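Local structure of MdcA (Pseudomonas aeruginosa, 5VIT) at residues Tyr138-Leu141 with Val142-Ile146; Ala438-Val441 with Ala442-Gly446; Lys473-Ser476 with Leu477-Gln481; Ala486-Gly489 with Ile490-Ile493. The protein is the alpha subunit of malonate decarboxylase and probably acts as the transferase that exchanges acyl groups on the acyl carrier protein subunit. All coordinates share one frame; numbering follows the deposited sequence.

Contact 1: Tyr138-Leu141 with Val142-Ile146; sequences YARL and VVDLI
The chain turns off the C-terminal end of helix 134-140 here, through a type I beta turn from Arg140 to Val143, and the Arg140 carbonyl and side chain hold what follows. Arg140 O is gripped by two good backbone bonds: Val143 N donates at 2.9 Å and Leu145 N at 2.7 Å, the second nearly straight at 169°. The two donors reach the oxygen from opposite faces of the carbonyl plane, with a weak bond from Asp144 N besides. Arg140 CG stands beside its own backbone N (chi1 -40°), and the chain then bends at chi2 and chi3, which brings the guanidinium alongside Asp144 with one face against Leu145 CD1. Arg140 NH2 and NE each lie 3.2 Å from Asp144 OD2, both weak bonds and parts of one salt bridge, with the guanidinium and carboxylate planes turned 56° apart. Leu145 CD1 sits over the centre of that guanidinium face, 3.7 Å from the plane, and also packs on Arg140 CB at 3.6 Å. One hydrophobic branch thus backs the ion pair. Two CA-H...O contacts tie Leu141 to Leu145 and Ile146, just past the turn: Leu141 CA meets Leu145 O at 3.5 Å, and Ile146 CA meets Leu141 O at 3.2 Å. Leu141 and Leu145 both reach Ile84 of strand 81-85, and Leu141 also packs on Leu175 and Pro178 of helix 172-180. This is a helix C-terminus running through a beta turn into the loop before strand 149-154, an alpha-to-beta connection of the parallel sheet.

Contact 2: Ala438-Val441 with Ala442-Gly446; sequences ALEV and ARQTG
Ala442 follows Val441 in the middle of helix 437-445, and its N donates to Ala438 O at 3.0 Å while its methyl rests against Leu439 O and Ala438 O. Next comes Arg443, bonded through its backbone N to Leu439 O. Its side chain runs extended from CG to NE back along the helix, so that Arg443 NH1 reaches Glu440 OE2 at 2.8 Å, a salt bridge. OE2 lies close to the guanidinium plane, although the carboxylate itself is turned 42° from it; OE2 is approached on its anti side, and NH2 comes near Leu439 CB. Gln444 donates from its backbone N to Glu440 O and uses its amide as well: NE2 meets Glu440 OE1 at 2.8 Å, nearly along the C-O axis and in the amide plane. A bend at chi2 (-74°) turns that amide back toward the glutamate. Thr445 N donates to Val441 O at 2.8 Å. Gly446 then leaves helical geometry with positive phi (75°). The Glu440 carboxylate is therefore shared, one oxygen to a charged and one to a neutral donor; with Arg435 close to Arg443, its negative charge probably also eases the crowding of two arginines.

Contact 3: Lys473-Ser476 with Leu477-Gln481; sequences KARS and LEERQ
Glu479 reaches back from the first turn of helix 477-486 to Arg475, with its chain fully extended: CG is anti to the backbone N (chi1 -178°) and the next torsion is extended too. That stretch carries the carboxylate past Ser476 to two different donors. Glu479 OE2 takes Arg475 N at 2.7 Å in an almost straight bond (174°), approached on the anti side and out of the carboxylate plane. Glu479 OE1 forms the salt bridge, 2.7 Å from Arg475 NH1. Arg475 bends at chi3, which lays its guanidinium across the carboxylate, so that Glu479 OE2 stands over the centre of one guanidinium face, 3.2 Å from the plane; the two planes are 62° apart. Ser476 is the N-cap. Ser476 OG accepts from Glu479 N at 3.3 Å, and Ser476 O takes Arg480 N at 3.2 Å. Ala474 CB packs on Arg480 CB at 3.8 Å, while the Arg480 guanidinium goes off to the backbone of Asp365. Glu479 thus serves the cap twice, its N-H bound by the serine hydroxyl and, weakly, by Ser476 O, and its carboxylate binding the residue before the cap. A negative charge in the first turn should also interact favourably with the helix dipole, while Arg475 balances it at the surface.

Contact 4: Ala486-Gly489 with Ile490-Ile493; sequences AVAG and ISPI
Ser491 and Ala488 close the type II' beta turn from Ala488 to Ser491, in the loop after helix 477-486. Ala488 O is the acceptor for both of the turn's bonds. Ser491 OG donates to Ala488 O at 2.6 Å, coming from above the carbonyl plane (36° out of it), while Ser491 N bonds the same Ala488 O only weakly, at 3.4 Å. The hydroxyl bond is the shorter of the two and probably contributes more to holding the turn closed. The hydroxyl's placement follows from chi1 of 65°, which sets OG between the backbone N and the carbonyl carbon and swings it back over Ala488. The same OG accepts from Gly494 N, so it is used both as donor and as acceptor. Gly489 takes the second position of the turn with positive phi (64°), a conformation that favours glycine. Ala488 CB then packs on Ile493 CG2 at 3.8 Å and lies 3.4 Å from Ser491 OG, and Phe432 covers Ala488, Ser491 and Ile493. Ile490 packs on Phe424 and on Arg61 of the MdcC chain. In this buried place the serine hydroxyl and the Ala488 carbonyl are paired with each other, which probably keeps the cost of burying both low.

In the fold
Contact 4 is the buried one and contact 3 lies at the surface, while contacts 1 and 2 are partly buried. Contacts 3 and 4 sit at the two ends of helix 477-486, their centres about 16 Å apart; contact 1 leads from helix 134-140 to strand 149-154 of the parallel sheet, and contact 2 belongs to helix 437-445, which in the chain lies between strands 432-433 and 461-464. Three of the four contain an arginine-acid pair, each in a different setting: after a turn and with weak bonds in contact 1, along a helix in contact 2, and ahead of an N-cap in contact 3. Buried contact 4 instead uses a hydroxyl and a carbonyl without charge, and alone touches MdcC.

Contact 1: Tyr138-Leu141 with Val142-Ile146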
loop_
_atom_site.group_PDB
_atom_site.type_symbol
_atom_site.label_atom_id
_atom_site.label_comp_id
_atom_site.label_asym_id
_atom_site.label_seq_id
_atom_site.Cartn_x
_atom_site.Cartn_y
_atom_site.Cartn_z
ATOM N N TYR A 138 -16.069 32.267 -14.865
ATOM C CA TYR A 138 -16.274 32.758 -16.239
ATOM C C TYR A 138 -17.704 32.445 -16.690
ATOM O O TYR A 138 -18.385 33.309 -17.235
ATOM C CB TYR A 138 -15.277 32.150 -17.251
ATOM C CG TYR A 138 -13.819 32.153 -16.809
ATOM C CD1 TYR A 138 -12.944 31.152 -17.224
ATOM C CD2 TYR A 138 -13.316 33.160 -15.994
ATOM C CE1 TYR A 138 -11.607 31.152 -16.838
ATOM C CE2 TYR A 138 -12.000 33.164 -15.589
ATOM C CZ TYR A 138 -11.144 32.163 -16.008
ATOM O OH TYR A 138 -9.826 32.184 -15.591
ATOM N N ALA A 139 -18.159 31.217 -16.431
ATOM C CA ALA A 139 -19.502 30.802 -16.819
ATOM C C ALA A 139 -20.602 31.789 -16.365
ATOM O O ALA A 139 -21.462 32.145 -17.176
ATOM C CB ALA A 139 -19.793 29.398 -16.285
ATOM N N ARG A 140 -20.560 32.242 -15.102
ATOM C CA ARG A 140 -21.597 33.148 -14.571
ATOM C C ARG A 140 -21.660 34.466 -15.350
ATOM O O ARG A 140 -22.700 35.144 -15.378
ATOM C CB ARG A 140 -21.376 33.517 -13.097
ATOM C CG ARG A 140 -20.902 32.463 -12.108
ATOM C CD ARG A 140 -21.971 31.892 -11.198
ATOM N NE ARG A 140 -22.940 32.808 -10.583
ATOM C CZ ARG A 140 -23.000 33.144 -9.291
ATOM N NH1 ARG A 140 -22.095 32.725 -8.419
ATOM N NH2 ARG A 140 -23.986 33.916 -8.863
ATOM N N LEU A 141 -20.541 34.842 -15.959
ATOM C CA LEU A 141 -20.442 36.141 -16.612
ATOM C C LEU A 141 -21.389 36.316 -17.803
ATOM O O LEU A 141 -21.549 37.443 -18.279
ATOM C CB LEU A 141 -19.014 36.401 -17.074
ATOM C CG LEU A 141 -17.931 36.438 -16.009
ATOM C CD1 LEU A 141 -16.562 36.625 -16.657
ATOM C CD2 LEU A 141 -18.208 37.543 -15.003
ATOM N N VAL A 142 -22.009 35.235 -18.293
ATOM C CA VAL A 142 -22.979 35.385 -19.380
ATOM C C VAL A 142 -24.364 34.920 -18.944
ATOM O O VAL A 142 -25.283 34.798 -19.757
ATOM C CB VAL A 142 -22.566 34.623 -20.646
ATOM C CG1 VAL A 142 -21.212 35.096 -21.107
ATOM C CG2 VAL A 142 -22.565 33.100 -20.395
ATOM N N VAL A 143 -24.509 34.678 -17.647
ATOM C CA VAL A 143 -25.781 34.276 -17.083
ATOM C C VAL A 143 -26.135 35.226 -15.958
ATOM O O VAL A 143 -26.922 36.165 -16.113
ATOM C CB VAL A 143 -25.736 32.822 -16.522
ATOM C CG1 VAL A 143 -27.071 32.443 -15.900
ATOM C CG2 VAL A 143 -25.337 31.831 -17.611
ATOM N N ASP A 144 -25.408 34.994 -14.872
ATOM C CA ASP A 144 -25.672 35.395 -13.508
ATOM C C ASP A 144 -24.956 36.669 -13.072
ATOM O O ASP A 144 -25.419 37.420 -12.221
ATOM C CB ASP A 144 -25.218 34.236 -12.585
ATOM C CG ASP A 144 -26.211 33.950 -11.591
ATOM O OD1 ASP A 144 -27.097 34.825 -11.495
ATOM O OD2 ASP A 144 -26.163 32.899 -10.931
ATOM N N LEU A 145 -23.777 36.863 -13.633
ATOM C CA LEU A 145 -22.911 37.950 -13.234
ATOM C C LEU A 145 -22.395 38.663 -14.464
ATOM O O LEU A 145 -21.197 38.922 -14.564
ATOM C CB LEU A 145 -21.740 37.427 -12.395
ATOM C CG LEU A 145 -22.083 36.803 -11.048
ATOM C CD1 LEU A 145 -20.904 36.001 -10.498
ATOM C CD2 LEU A 145 -22.466 37.908 -10.096
ATOM N N ILE A 146 -23.284 38.933 -15.414
ATOM C CA ILE A 146 -22.930 39.785 -16.545
ATOM C C ILE A 146 -22.251 40.995 -15.959
ATOM O O ILE A 146 -22.819 41.646 -15.089
ATOM C CB ILE A 146 -24.151 40.268 -17.360
ATOM C CG1 ILE A 146 -25.241 39.195 -17.452
ATOM C CG2 ILE A 146 -23.708 40.813 -18.729
ATOM C CD1 ILE A 146 -25.107 38.257 -18.571
#

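Contact 2: Ala438-Val441 with Ala442-Gly446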
loop_
_atom_site.group_PDB
_atom_site.type_symbol
_atom_site.label_atom_id
_atom_site.label_comp_id
_atom_site.label_asym_id
_atom_site.label_seq_id
_atom_site.Cartn_x
_atom_site.Cartn_y
_atom_site.Cartn_z
ATOM N N ALA A 438 -13.374 24.012 7.823
ATOM C CA ALA A 438 -14.366 24.617 6.928
ATOM C C ALA A 438 -15.791 24.641 7.495
ATOM O O ALA A 438 -16.588 25.508 7.125
ATOM C CB ALA A 438 -14.358 23.894 5.591
ATOM N N LEU A 439 -16.118 23.685 8.364
ATOM C CA LEU A 439 -17.460 23.619 8.949
ATOM C C LEU A 439 -17.746 24.847 9.813
ATOM O O LEU A 439 -18.765 25.521 9.625
ATOM C CB LEU A 439 -17.636 22.344 9.777
ATOM C CG LEU A 439 -17.640 21.046 8.969
ATOM C CD1 LEU A 439 -18.074 19.897 9.850
ATOM C CD2 LEU A 439 -18.587 21.188 7.825
ATOM N N GLU A 440 -16.827 25.145 10.735
ATOM C CA GLU A 440 -16.940 26.323 11.595
ATOM C C GLU A 440 -16.801 27.629 10.827
ATOM O O GLU A 440 -17.454 28.609 11.150
ATOM C CB GLU A 440 -15.904 26.279 12.712
ATOM C CG GLU A 440 -16.506 25.948 14.053
ATOM C CD GLU A 440 -17.658 26.881 14.416
ATOM O OE1 GLU A 440 -17.457 28.119 14.431
ATOM O OE2 GLU A 440 -18.768 26.364 14.676
ATOM N N VAL A 441 -15.958 27.647 9.804
ATOM C CA VAL A 441 -15.859 28.833 8.972
ATOM C C VAL A 441 -17.215 29.154 8.324
ATOM O O VAL A 441 -17.628 30.315 8.254
ATOM C CB VAL A 441 -14.789 28.665 7.901
ATOM C CG1 VAL A 441 -14.812 29.838 6.934
ATOM C CG2 VAL A 441 -13.424 28.551 8.568
ATOM N N ALA A 442 -17.923 28.121 7.882
ATOM C CA ALA A 442 -19.215 28.341 7.255
ATOM C C ALA A 442 -20.192 28.934 8.267
ATOM O O ALA A 442 -20.915 29.899 7.960
ATOM C CB ALA A 442 -19.764 27.054 6.664
ATOM N N ARG A 443 -20.196 28.372 9.474
ATOM C CA ARG A 443 -21.086 28.859 10.519
ATOM C C ARG A 443 -20.761 30.313 10.875
ATOM O O ARG A 443 -21.667 31.124 11.016
ATOM C CB ARG A 443 -21.010 27.962 11.759
ATOM C CG ARG A 443 -21.365 26.512 11.482
ATOM C CD ARG A 443 -21.604 25.710 12.753
ATOM N NE ARG A 443 -21.565 24.262 12.507
ATOM C CZ ARG A 443 -20.555 23.456 12.856
ATOM N NH1 ARG A 443 -19.488 23.945 13.491
ATOM N NH2 ARG A 443 -20.613 22.149 12.592
ATOM N N GLN A 444 -19.478 30.648 10.980
ATOM C CA GLN A 444 -19.065 32.014 11.319
ATOM C C GLN A 444 -19.306 33.006 10.188
ATOM O O GLN A 444 -19.512 34.192 10.436
ATOM C CB GLN A 444 -17.585 32.057 11.709
ATOM C CG GLN A 444 -17.229 31.150 12.867
ATOM C CD GLN A 444 -17.721 31.680 14.195
ATOM O OE1 GLN A 444 -17.772 32.895 14.410
ATOM N NE2 GLN A 444 -18.099 30.771 15.095
ATOM N N THR A 445 -19.275 32.522 8.950
ATOM C CA THR A 445 -19.364 33.382 7.770
ATOM C C THR A 445 -20.800 33.415 7.208
ATOM O O THR A 445 -21.146 34.255 6.375
ATOM C CB THR A 445 -18.326 32.912 6.702
ATOM O OG1 THR A 445 -17.017 33.295 7.137
ATOM C CG2 THR A 445 -18.558 33.518 5.339
ATOM N N GLY A 446 -21.650 32.520 7.704
ATOM C CA GLY A 446 -23.019 32.424 7.217
ATOM C C GLY A 446 -23.150 31.768 5.848
ATOM O O GLY A 446 -24.142 31.972 5.151
#

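Contact 3: Lys473-Ser476 with Leu477-Gln481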
loop_
_atom_site.group_PDB
_atom_site.type_symbol
_atom_site.label_atom_id
_atom_site.label_comp_id
_atom_site.label_asym_id
_atom_site.label_seq_id
_atom_site.Cartn_x
_atom_site.Cartn_y
_atom_site.Cartn_z
ATOM N N LYS A 473 -11.992 1.844 -5.273
ATOM C CA LYS A 473 -12.403 0.462 -5.039
ATOM C C LYS A 473 -13.394 0.324 -3.882
ATOM O O LYS A 473 -14.034 -0.717 -3.729
ATOM C CB LYS A 473 -11.165 -0.408 -4.765
ATOM C CG LYS A 473 -10.190 -0.525 -5.951
ATOM C CD LYS A 473 -8.933 -1.267 -5.503
ATOM C CE LYS A 473 -8.097 -1.804 -6.648
ATOM N NZ LYS A 473 -6.728 -2.242 -6.161
ATOM N N ALA A 474 -13.512 1.357 -3.053
ATOM C CA ALA A 474 -14.431 1.313 -1.910
ATOM C C ALA A 474 -15.893 1.093 -2.320
ATOM O O ALA A 474 -16.428 1.805 -3.170
ATOM C CB ALA A 474 -14.306 2.605 -1.076
ATOM N N ARG A 475 -16.542 0.124 -1.687
ATOM C CA ARG A 475 -17.921 -0.221 -2.029
ATOM C C ARG A 475 -18.942 0.347 -1.030
ATOM O O ARG A 475 -20.147 0.191 -1.216
ATOM C CB ARG A 475 -18.063 -1.742 -2.141
ATOM C CG ARG A 475 -16.744 -2.474 -2.490
ATOM C CD ARG A 475 -16.854 -3.983 -2.256
ATOM N NE ARG A 475 -17.000 -4.276 -0.833
ATOM C CZ ARG A 475 -16.000 -4.571 -0.008
ATOM N NH1 ARG A 475 -14.754 -4.654 -0.467
ATOM N NH2 ARG A 475 -16.256 -4.808 1.277
ATOM N N SER A 476 -18.452 1.017 0.012
ATOM C CA SER A 476 -19.313 1.748 0.941
ATOM C C SER A 476 -18.522 2.878 1.582
ATOM O O SER A 476 -17.293 2.884 1.507
ATOM C CB SER A 476 -19.851 0.822 2.023
ATOM O OG SER A 476 -18.788 0.401 2.863
ATOM N N LEU A 477 -19.214 3.814 2.229
ATOM C CA LEU A 477 -18.548 4.925 2.902
ATOM C C LEU A 477 -17.615 4.420 4.014
ATOM O O LEU A 477 -16.505 4.925 4.195
ATOM C CB LEU A 477 -19.577 5.898 3.483
ATOM C CG LEU A 477 -19.015 7.020 4.362
ATOM C CD1 LEU A 477 -18.069 7.911 3.567
ATOM C CD2 LEU A 477 -20.136 7.852 4.987
ATOM N N GLU A 478 -18.087 3.422 4.745
ATOM C CA GLU A 478 -17.341 2.819 5.842
ATOM C C GLU A 478 -16.024 2.203 5.354
ATOM O O GLU A 478 -15.015 2.252 6.044
ATOM C CB GLU A 478 -18.206 1.758 6.534
ATOM C CG GLU A 478 -17.593 1.151 7.790
ATOM C CD GLU A 478 -18.409 -0.020 8.348
ATOM O OE1 GLU A 478 -18.449 -1.091 7.697
ATOM O OE2 GLU A 478 -19.011 0.131 9.440
ATOM N N GLU A 479 -16.028 1.635 4.157
ATOM C CA GLU A 479 -14.813 1.009 3.647
ATOM C C GLU A 479 -13.809 2.077 3.225
ATOM O O GLU A 479 -12.606 1.954 3.461
ATOM C CB GLU A 479 -15.130 0.078 2.477
ATOM C CG GLU A 479 -13.899 -0.629 1.967
ATOM C CD GLU A 479 -14.211 -1.592 0.860
ATOM O OE1 GLU A 479 -13.436 -2.560 0.705
ATOM O OE2 GLU A 479 -15.236 -1.383 0.162
ATOM N N ARG A 480 -14.329 3.137 2.620
ATOM C CA ARG A 480 -13.547 4.308 2.251
ATOM C C ARG A 480 -12.871 4.957 3.464
ATOM O O ARG A 480 -11.685 5.306 3.406
ATOM C CB ARG A 480 -14.450 5.307 1.548
ATOM C CG ARG A 480 -13.752 6.506 0.974
ATOM C CD ARG A 480 -14.705 7.184 0.035
ATOM N NE ARG A 480 -15.231 8.398 0.601
ATOM C CZ ARG A 480 -16.479 8.826 0.456
ATOM N NH1 ARG A 480 -17.359 8.115 -0.227
ATOM N NH2 ARG A 480 -16.840 9.975 1.012
ATOM N N GLN A 481 -13.619 5.097 4.560
ATOM C CA GLN A 481 -13.065 5.575 5.828
ATOM C C GLN A 481 -11.925 4.673 6.298
ATOM O O GLN A 481 -10.883 5.162 6.753
ATOM C CB GLN A 481 -14.155 5.643 6.920
ATOM C CG GLN A 481 -15.221 6.703 6.641
ATOM C CD GLN A 481 -16.492 6.493 7.453
ATOM O OE1 GLN A 481 -16.673 5.454 8.072
ATOM N NE2 GLN A 481 -17.378 7.482 7.440
#

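Contact 4: Ala486-Gly489 with Ile490-Ile493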
loop_
_atom_site.group_PDB
_atom_site.type_symbol
_atom_site.label_atom_id
_atom_site.label_comp_id
_atom_site.label_asym_id
_atom_site.label_seq_id
_atom_site.Cartn_x
_atom_site.Cartn_y
_atom_site.Cartn_z
ATOM N N ALA A 486 -6.116 3.860 7.100
ATOM C CA ALA A 486 -4.913 3.030 6.890
ATOM C C ALA A 486 -3.700 3.794 6.352
ATOM O O ALA A 486 -2.577 3.347 6.513
ATOM C CB ALA A 486 -5.221 1.876 5.955
ATOM N N VAL A 487 -3.896 4.939 5.710
ATOM C CA VAL A 487 -2.730 5.668 5.220
ATOM C C VAL A 487 -2.596 7.034 5.870
ATOM O O VAL A 487 -1.804 7.838 5.432
ATOM C CB VAL A 487 -2.752 5.850 3.683
ATOM C CG1 VAL A 487 -2.874 4.501 3.010
ATOM C CG2 VAL A 487 -3.878 6.772 3.260
ATOM N N ALA A 488 -3.343 7.275 6.941
ATOM C CA ALA A 488 -3.378 8.595 7.564
ATOM C C ALA A 488 -2.343 8.750 8.675
ATOM O O ALA A 488 -2.295 9.796 9.344
ATOM C CB ALA A 488 -4.783 8.880 8.102
ATOM N N GLY A 489 -1.509 7.735 8.864
ATOM C CA GLY A 489 -0.441 7.773 9.853
ATOM C C GLY A 489 -0.904 7.865 11.307
ATOM O O GLY A 489 -1.818 7.162 11.727
ATOM N N ILE A 490 -0.265 8.740 12.078
ATOM C CA ILE A 490 -0.603 8.900 13.483
ATOM C C ILE A 490 -1.383 10.197 13.713
ATOM O O ILE A 490 -1.391 10.743 14.817
ATOM C CB ILE A 490 0.662 8.870 14.361
ATOM C CG1 ILE A 490 1.582 10.035 14.004
ATOM C CG2 ILE A 490 1.395 7.518 14.198
ATOM C CD1 ILE A 490 2.858 10.063 14.813
ATOM N N SER A 491 -2.029 10.677 12.650
ATOM C CA SER A 491 -3.040 11.731 12.721
ATOM C C SER A 491 -4.256 11.212 13.486
ATOM O O SER A 491 -4.412 9.994 13.627
ATOM C CB SER A 491 -3.468 12.167 11.305
ATOM O OG SER A 491 -4.123 11.089 10.654
ATOM N N PRO A 492 -5.134 12.115 13.961
ATOM C CA PRO A 492 -6.320 11.597 14.660
ATOM C C PRO A 492 -7.118 10.586 13.816
ATOM O O PRO A 492 -7.605 9.608 14.358
ATOM C CB PRO A 492 -7.149 12.862 14.933
ATOM C CG PRO A 492 -6.136 14.000 14.920
ATOM C CD PRO A 492 -5.082 13.595 13.948
ATOM N N ILE A 493 -7.246 10.820 12.516
ATOM C CA ILE A 493 -7.848 9.845 11.609
ATOM C C ILE A 493 -7.015 8.528 11.523
ATOM O O ILE A 493 -7.549 7.405 11.610
ATOM C CB ILE A 493 -8.037 10.489 10.206
ATOM C CG1 ILE A 493 -9.072 11.625 10.293
ATOM C CG2 ILE A 493 -8.406 9.451 9.142
ATOM C CD1 ILE A 493 -10.431 11.188 10.871
#